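Side-chain contacts in SVS_variant_AS1 (Streptomyces sp. CWA1, PDB 6TJA), which probably cyclises geranylgeranyl diphosphate to the diterpene spiroviolene, being a reconstructed and engineered ancestral form of a terpene cyclase: residues E27-A32 with H55-F60; I197-E202 with L291-Q296. One frame throughout, in Å; residues are numbered along the deposited sequence.

Interaction 1: E27-A32 with H55-F60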
ATOM      1  N   GLU A  27      10.728  18.511  25.965  1.00 37.61           N
ATOM      2  CA  GLU A  27      10.743  19.669  25.037  1.00 39.98           C
ATOM      3  C   GLU A  27       9.873  19.327  23.817  1.00 43.12           C
ATOM      4  O   GLU A  27       9.122  20.209  23.355  1.00 47.96           O
ATOM      5  CB  GLU A  27      12.171  20.019  24.607  1.00 41.26           C
ATOM      6  CG  GLU A  27      13.024  20.664  25.702  1.00 46.74           C
ATOM      7  CD  GLU A  27      13.627  19.742  26.755  1.00 48.92           C
ATOM      8  OE1 GLU A  27      13.489  18.504  26.627  1.00 43.37           O
ATOM      9  OE2 GLU A  27      14.234  20.266  27.719  1.00 60.93           O
ATOM     10  N   VAL A  28       9.977  18.099  23.300  1.00 37.38           N
ATOM     11  CA  VAL A  28       9.205  17.672  22.100  1.00 36.08           C
ATOM     12  C   VAL A  28       7.731  17.541  22.486  1.00 33.35           C
ATOM     13  O   VAL A  28       6.910  17.998  21.726  1.00 31.96           O
ATOM     14  CB  VAL A  28       9.777  16.387  21.471  1.00 32.84           C
ATOM     15  CG1 VAL A  28       8.797  15.744  20.508  1.00 32.79           C
ATOM     16  CG2 VAL A  28      11.077  16.718  20.771  1.00 33.57           C
ATOM     17  N   GLU A  29       7.412  16.974  23.640  1.00 36.99           N
ATOM     18  CA  GLU A  29       6.003  16.823  24.088  1.00 41.41           C
ATOM     19  C   GLU A  29       5.325  18.203  24.170  1.00 45.64           C
ATOM     20  O   GLU A  29       4.118  18.302  23.863  1.00 39.51           O
ATOM     21  CB  GLU A  29       5.942  16.088  25.423  1.00 44.62           C
ATOM     22  CG  GLU A  29       4.546  15.606  25.765  1.00 56.87           C
ATOM     23  CD  GLU A  29       4.313  15.208  27.213  1.00 70.36           C
ATOM     24  OE1 GLU A  29       5.313  14.897  27.920  1.00 84.64           O
ATOM     25  OE2 GLU A  29       3.124  15.214  27.634  1.00 82.70           O
ATOM     26  N   LYS A  30       6.049  19.243  24.583  1.00 44.45           N
ATOM     27  CA  LYS A  30       5.458  20.589  24.781  1.00 45.87           C
ATOM     28  C   LYS A  30       5.016  21.082  23.402  1.00 42.75           C
ATOM     29  O   LYS A  30       3.855  21.451  23.243  1.00 42.21           O
ATOM     30  CB  LYS A  30       6.466  21.557  25.409  1.00 53.99           C
ATOM     31  CG  LYS A  30       5.970  22.314  26.626  1.00 67.16           C
ATOM     32  CD  LYS A  30       6.499  23.735  26.731  1.00 77.67           C
ATOM     33  CE  LYS A  30       5.863  24.488  27.887  1.00 86.15           C
ATOM     34  NZ  LYS A  30       6.618  25.715  28.237  1.00 89.48           N
ATOM     35  N   ARG A  31       5.922  21.033  22.430  1.00 38.02           N
ATOM     36  CA  ARG A  31       5.633  21.424  21.027  1.00 38.26           C
ATOM     37  C   ARG A  31       4.475  20.578  20.488  1.00 37.76           C
ATOM     38  O   ARG A  31       3.616  21.147  19.778  1.00 38.31           O
ATOM     39  CB  ARG A  31       6.915  21.332  20.205  1.00 39.88           C
ATOM     40  CG  ARG A  31       7.988  22.297  20.698  1.00 40.24           C
ATOM     41  CD  ARG A  31       9.307  22.061  19.996  1.00 42.18           C
ATOM     42  NE  ARG A  31       9.213  22.297  18.563  1.00 40.27           N
ATOM     43  CZ  ARG A  31      10.160  21.986  17.679  1.00 41.35           C
ATOM     44  NH1 ARG A  31      11.277  21.377  18.050  1.00 45.56           N
ATOM     45  NH2 ARG A  31       9.981  22.283  16.410  1.00 43.43           N
ATOM     46  N   ALA A  32       4.421  19.282  20.840  1.00 39.54           N
ATOM     47  CA  ALA A  32       3.382  18.336  20.364  1.00 40.63           C
ATOM     48  C   ALA A  32       2.017  18.773  20.909  1.00 42.66           C
ATOM     49  O   ALA A  32       1.053  18.831  20.135  1.00 43.05           O
ATOM     50  CB  ALA A  32       3.726  16.921  20.760  1.00 37.23           C
ATOM     51  N   HIS A  55       0.162  10.425  25.542  1.00 32.63           N
ATOM     52  CA  HIS A  55       1.616  10.692  25.700  1.00 35.86           C
ATOM     53  C   HIS A  55       2.350  10.066  24.521  1.00 34.46           C
ATOM     54  O   HIS A  55       3.226   9.222  24.740  1.00 34.04           O
ATOM     55  CB  HIS A  55       2.179  10.132  27.012  1.00 42.42           C
ATOM     56  CG  HIS A  55       1.495  10.641  28.226  1.00 47.80           C
ATOM     57  ND1 HIS A  55       1.790  11.873  28.769  1.00 52.56           N
ATOM     58  CD2 HIS A  55       0.515  10.101  28.982  1.00 54.31           C
ATOM     59  CE1 HIS A  55       1.032  12.073  29.823  1.00 53.76           C
ATOM     60  NE2 HIS A  55       0.236  10.997  29.973  1.00 61.17           N
ATOM     61  N   SER A  56       1.975  10.433  23.302  1.00 31.57           N
ATOM     62  CA  SER A  56       2.566   9.805  22.106  1.00 29.60           C
ATOM     63  C   SER A  56       4.013  10.282  21.932  1.00 29.21           C
ATOM     64  O   SER A  56       4.789   9.556  21.311  1.00 29.46           O
ATOM     65  CB  SER A  56       1.704  10.029  20.920  1.00 30.02           C
ATOM     66  OG  SER A  56       0.468   9.351  21.120  1.00 26.43           O
ATOM     67  N   ALA A  57       4.402  11.423  22.498  1.00 29.98           N
ATOM     68  CA  ALA A  57       5.795  11.925  22.404  1.00 31.07           C
ATOM     69  C   ALA A  57       6.687  11.046  23.283  1.00 28.50           C
ATOM     70  O   ALA A  57       7.737  10.631  22.826  1.00 31.26           O
ATOM     71  CB  ALA A  57       5.868  13.379  22.781  1.00 34.15           C
ATOM     72  N   ASP A  58       6.198  10.645  24.443  1.00 31.69           N
ATOM     73  CA  ASP A  58       6.883   9.660  25.318  1.00 34.87           C
ATOM     74  C   ASP A  58       7.052   8.355  24.524  1.00 33.49           C
ATOM     75  O   ASP A  58       8.146   7.762  24.531  1.00 26.94           O
ATOM     76  CB  ASP A  58       6.101   9.441  26.624  1.00 35.96           C
ATOM     77  CG  ASP A  58       6.871   8.689  27.703  1.00 42.75           C
ATOM     78  OD1 ASP A  58       7.633   9.368  28.454  1.00 52.44           O
ATOM     79  OD2 ASP A  58       6.718   7.440  27.782  1.00 39.73           O
ATOM     80  N   PHE A  59       5.971   7.913  23.882  1.00 31.46           N
ATOM     81  CA  PHE A  59       5.933   6.667  23.080  1.00 28.05           C
ATOM     82  C   PHE A  59       7.060   6.717  22.041  1.00 25.51           C
ATOM     83  O   PHE A  59       7.906   5.840  22.089  1.00 23.25           O
ATOM     84  CB  PHE A  59       4.543   6.472  22.478  1.00 28.61           C
ATOM     85  CG  PHE A  59       4.410   5.277  21.583  1.00 28.55           C
ATOM     86  CD1 PHE A  59       4.068   4.052  22.108  1.00 28.58           C
ATOM     87  CD2 PHE A  59       4.611   5.394  20.220  1.00 27.43           C
ATOM     88  CE1 PHE A  59       3.932   2.950  21.276  1.00 31.81           C
ATOM     89  CE2 PHE A  59       4.449   4.297  19.389  1.00 28.04           C
ATOM     90  CZ  PHE A  59       4.132   3.071  19.923  1.00 29.35           C
ATOM     91  N   PHE A  60       7.083   7.683  21.123  1.00 25.21           N
ATOM     92  CA  PHE A  60       7.993   7.592  19.962  1.00 24.79           C
ATOM     93  C   PHE A  60       9.412   8.049  20.333  1.00 26.73           C
ATOM     94  O   PHE A  60      10.333   7.629  19.625  1.00 26.20           O
ATOM     95  CB  PHE A  60       7.468   8.322  18.733  1.00 26.60           C
ATOM     96  CG  PHE A  60       8.078   7.756  17.469  1.00 24.91           C
ATOM     97  CD1 PHE A  60       7.762   6.472  17.057  1.00 24.75           C
ATOM     98  CD2 PHE A  60       9.008   8.471  16.741  1.00 23.66           C
ATOM     99  CE1 PHE A  60       8.356   5.918  15.934  1.00 22.96           C
ATOM    100  CE2 PHE A  60       9.555   7.938  15.588  1.00 24.59           C
ATOM    101  CZ  PHE A  60       9.224   6.669  15.183  1.00 23.52           C
TER

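Interaction 2: I197-E202 with L291-Q296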
ATOM      1  N   ILE A 197      13.067   8.430   9.343  1.00 28.83           N
ATOM      2  CA  ILE A 197      12.667   9.862   9.260  1.00 28.81           C
ATOM      3  C   ILE A 197      13.096  10.558  10.558  1.00 28.42           C
ATOM      4  O   ILE A 197      13.625  11.672  10.481  1.00 27.82           O
ATOM      5  CB  ILE A 197      11.164   9.983   8.934  1.00 28.82           C
ATOM      6  CG1 ILE A 197      10.862   9.373   7.555  1.00 29.98           C
ATOM      7  CG2 ILE A 197      10.711  11.425   9.016  1.00 25.63           C
ATOM      8  CD1 ILE A 197       9.414   9.376   7.181  1.00 31.04           C
ATOM      9  N   ALA A 198      12.892   9.970  11.706  1.00 26.65           N
ATOM     10  CA  ALA A 198      13.258  10.616  12.936  1.00 29.06           C
ATOM     11  C   ALA A 198      14.767  10.779  13.080  1.00 32.03           C
ATOM     12  O   ALA A 198      15.270  11.795  13.414  1.00 28.73           O
ATOM     13  CB  ALA A 198      12.731   9.833  14.100  1.00 28.14           C
ATOM     14  N   THR A 199      15.424   9.713  12.718  1.00 30.56           N
ATOM     15  CA  THR A 199      16.825   9.452  12.796  1.00 29.82           C
ATOM     16  C   THR A 199      17.713  10.074  11.705  1.00 31.95           C
ATOM     17  O   THR A 199      18.792  10.457  11.962  1.00 32.64           O
ATOM     18  CB  THR A 199      16.845   7.919  12.835  1.00 28.15           C
ATOM     19  OG1 THR A 199      17.058   7.434  14.149  1.00 28.95           O
ATOM     20  CG2 THR A 199      17.668   7.303  11.912  1.00 27.79           C
ATOM     21  N   GLY A 200      17.220  10.184  10.490  1.00 33.42           N
ATOM     22  CA  GLY A 200      17.976  10.724   9.394  1.00 36.32           C
ATOM     23  C   GLY A 200      18.872   9.744   8.684  1.00 37.75           C
ATOM     24  O   GLY A 200      19.427  10.032   7.679  1.00 41.12           O
ATOM     25  N   ALA A 201      19.002   8.568   9.243  1.00 40.89           N
ATOM     26  CA  ALA A 201      19.860   7.491   8.715  1.00 43.45           C
ATOM     27  C   ALA A 201      19.125   6.786   7.548  1.00 37.77           C
ATOM     28  O   ALA A 201      18.490   5.767   7.813  1.00 44.54           O
ATOM     29  CB  ALA A 201      20.266   6.588   9.877  1.00 39.05           C
ATOM     30  N   GLU A 202      19.238   7.279   6.304  1.00 37.44           N
ATOM     31  CA  GLU A 202      18.589   6.662   5.101  1.00 38.19           C
ATOM     32  C   GLU A 202      19.127   5.241   4.809  1.00 33.89           C
ATOM     33  O   GLU A 202      20.291   5.096   4.355  1.00 37.65           O
ATOM     34  CB  GLU A 202      18.720   7.517   3.840  1.00 40.81           C
ATOM     35  CG  GLU A 202      17.792   7.005   2.720  1.00 50.10           C
ATOM     36  CD  GLU A 202      17.841   7.670   1.341  1.00 57.28           C
ATOM     37  OE1 GLU A 202      18.873   8.359   1.013  1.00 60.46           O
ATOM     38  OE2 GLU A 202      16.846   7.508   0.584  1.00 45.85           O
ATOM     39  N   LEU A 291      21.519   0.596   8.454  1.00 30.81           N
ATOM     40  CA  LEU A 291      20.656  -0.597   8.711  1.00 29.40           C
ATOM     41  C   LEU A 291      20.785  -0.948  10.187  1.00 30.36           C
ATOM     42  O   LEU A 291      19.759  -1.294  10.791  1.00 30.40           O
ATOM     43  CB  LEU A 291      21.046  -1.778   7.823  1.00 28.39           C
ATOM     44  CG  LEU A 291      20.360  -3.122   8.109  1.00 30.40           C
ATOM     45  CD1 LEU A 291      18.850  -3.055   7.932  1.00 30.37           C
ATOM     46  CD2 LEU A 291      20.935  -4.211   7.212  1.00 28.00           C
ATOM     47  N   SER A 292      21.990  -0.811  10.751  1.00 26.40           N
ATOM     48  CA  SER A 292      22.246  -1.060  12.187  1.00 29.86           C
ATOM     49  C   SER A 292      21.349  -0.158  13.029  1.00 27.28           C
ATOM     50  O   SER A 292      20.723  -0.669  13.931  1.00 29.62           O
ATOM     51  CB  SER A 292      23.702  -0.877  12.549  1.00 31.39           C
ATOM     52  OG  SER A 292      24.481  -1.820  11.840  1.00 32.53           O
ATOM     53  N   THR A 293      21.303   1.132  12.713  1.00 28.98           N
ATOM     54  CA  THR A 293      20.474   2.138  13.416  1.00 28.72           C
ATOM     55  C   THR A 293      18.995   1.720  13.350  1.00 27.09           C
ATOM     56  O   THR A 293      18.321   1.723  14.400  1.00 26.76           O
ATOM     57  CB  THR A 293      20.750   3.506  12.798  1.00 30.25           C
ATOM     58  OG1 THR A 293      22.131   3.784  13.029  1.00 32.34           O
ATOM     59  CG2 THR A 293      19.878   4.579  13.391  1.00 32.03           C
ATOM     60  N   TYR A 294      18.497   1.446  12.146  1.00 25.71           N
ATOM     61  CA  TYR A 294      17.125   0.935  11.882  1.00 27.12           C
ATOM     62  C   TYR A 294      16.868  -0.274  12.800  1.00 25.66           C
ATOM     63  O   TYR A 294      15.903  -0.220  13.568  1.00 21.85           O
ATOM     64  CB  TYR A 294      16.941   0.584  10.399  1.00 27.52           C
ATOM     65  CG  TYR A 294      15.588  -0.002  10.090  1.00 26.82           C
ATOM     66  CD1 TYR A 294      14.444   0.763  10.205  1.00 29.17           C
ATOM     67  CD2 TYR A 294      15.447  -1.328   9.740  1.00 26.73           C
ATOM     68  CE1 TYR A 294      13.191   0.225   9.966  1.00 29.44           C
ATOM     69  CE2 TYR A 294      14.211  -1.873   9.451  1.00 25.19           C
ATOM     70  CZ  TYR A 294      13.075  -1.102   9.587  1.00 27.97           C
ATOM     71  OH  TYR A 294      11.849  -1.642   9.333  1.00 27.47           O
ATOM     72  N   LEU A 295      17.726  -1.289  12.741  1.00 26.26           N
ATOM     73  CA  LEU A 295      17.586  -2.479  13.575  1.00 28.22           C
ATOM     74  C   LEU A 295      17.446  -2.117  15.052  1.00 28.49           C
ATOM     75  O   LEU A 295      16.566  -2.634  15.740  1.00 28.58           O
ATOM     76  CB  LEU A 295      18.778  -3.415  13.376  1.00 29.03           C
ATOM     77  CG  LEU A 295      18.915  -4.061  11.996  1.00 30.32           C
ATOM     78  CD1 LEU A 295      19.943  -5.182  12.028  1.00 32.16           C
ATOM     79  CD2 LEU A 295      17.570  -4.576  11.506  1.00 32.35           C
ATOM     80  N   GLN A 296      18.324  -1.240  15.534  1.00 29.58           N
ATOM     81  CA  GLN A 296      18.289  -0.798  16.925  1.00 32.98           C
ATOM     82  C   GLN A 296      16.907  -0.235  17.217  1.00 28.90           C
ATOM     83  O   GLN A 296      16.324  -0.479  18.273  1.00 24.81           O
ATOM     84  CB  GLN A 296      19.355   0.268  17.176  1.00 37.25           C
ATOM     85  CG  GLN A 296      20.444  -0.155  18.147  1.00 47.26           C
ATOM     86  CD  GLN A 296      21.646   0.770  18.112  1.00 55.96           C
ATOM     87  OE1 GLN A 296      22.526   0.630  17.264  1.00 52.61           O
ATOM     88  NE2 GLN A 296      21.686   1.723  19.036  1.00 49.83           N
TER

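Interaction 1: E27-A32 with H55-F60
The methyl group of Ala57 sits against the backbone of Glu29, its CB 3.7 Å from Glu29 CA, and so brings two helices of an all-helical terpene synthase fold into close apposition. Helix-to-helix packing through a small residue is the principle at work: with only a methyl on one side, the CA atoms of Glu29 and Ala57 come within 5.2 Å of each other. Ala57 CB also touches the first part of the glutamate chain, lying 3.8 Å from Glu29 CB and 4.0 Å from Glu29 CG. The preceding residue, Val28, adds a looser apolar contact, its CG1 4.4 Å from Ala57 CB.

Beyond the methyl, the Glu29 chain continues alongside the start of helix 56-61. Its CG lies anti to the backbone N (chi1 -166°) and the rest of the chain is extended, which carries the carboxylate out to His55, the N-cap residue of that helix. The two groups meet without a hydrogen bond, and the carboxylate plane stands 80° from that of the imidazole. The carboxylate of Asp58, with Glu29 OE1 and Asp58 OD1 6.0 Å apart, could repel that of Glu29 only mildly, since its OD2 is in a salt bridge with Arg62. At the exposed end of the contact, Glu29 OE2 approaches the edge of the His55 ring, near its plane, 3.8 Å from ND1.

Interaction 2: I197-E202 with L291-Q296
Thr293 OG1 turns back to its own helix, hydrogen-bonding the carbonyl O of Ala289 one turn earlier, while the methyl of the same side chain reaches across to Thr199 and Ala201. This division of a threonine into a polar branch for its helix and an apolar branch for its neighbour joins helix 289-309 to the end of helix 195-199 and the loop that follows in the helical terpene synthase fold. With CG2 anti to the backbone N of Thr293 (chi1 -62°, measured to OG1), the methyl is the branch that makes the contact.

The facing segment is ending its helix. Gly200 leaves the helical conformation with a positive phi of 85°, and Ala201 then centres an inverse gamma turn. The turn puts Ala201 CB beside the same methyl, 4.1 Å from Thr293 CG2. Thr199 passes Thr293 in the opposite direction; its OG1 makes a weak hydrogen bond to a bound PEG fragment, probably from crystallisation. No polar bond spans this small surface contact, whose nearest approach is methyl to methyl, Thr199 CG2 to Thr293 CG2 at 3.8 Å.

How the interactions relate
The two contacts come in series along the chain: interaction 1 closes within the N-terminal region before interaction 2 opens, and their centres lie about 19 Å apart. Neither shares a segment with the other, yet they touch where Phe60 CE2 packs 4.0 Å from Ala198 CB, so that helix 56-61 meets helix 195-199. Helix 289-309 also links them, carrying Thr293 in interaction 2 and, farther along, Asn305 and Trp308 beside Phe59 and Asp58 of interaction 1. One contact spans a short sequence gap and the other a long one, so helices from early, middle and late in the chain meet in the same all-helical domain.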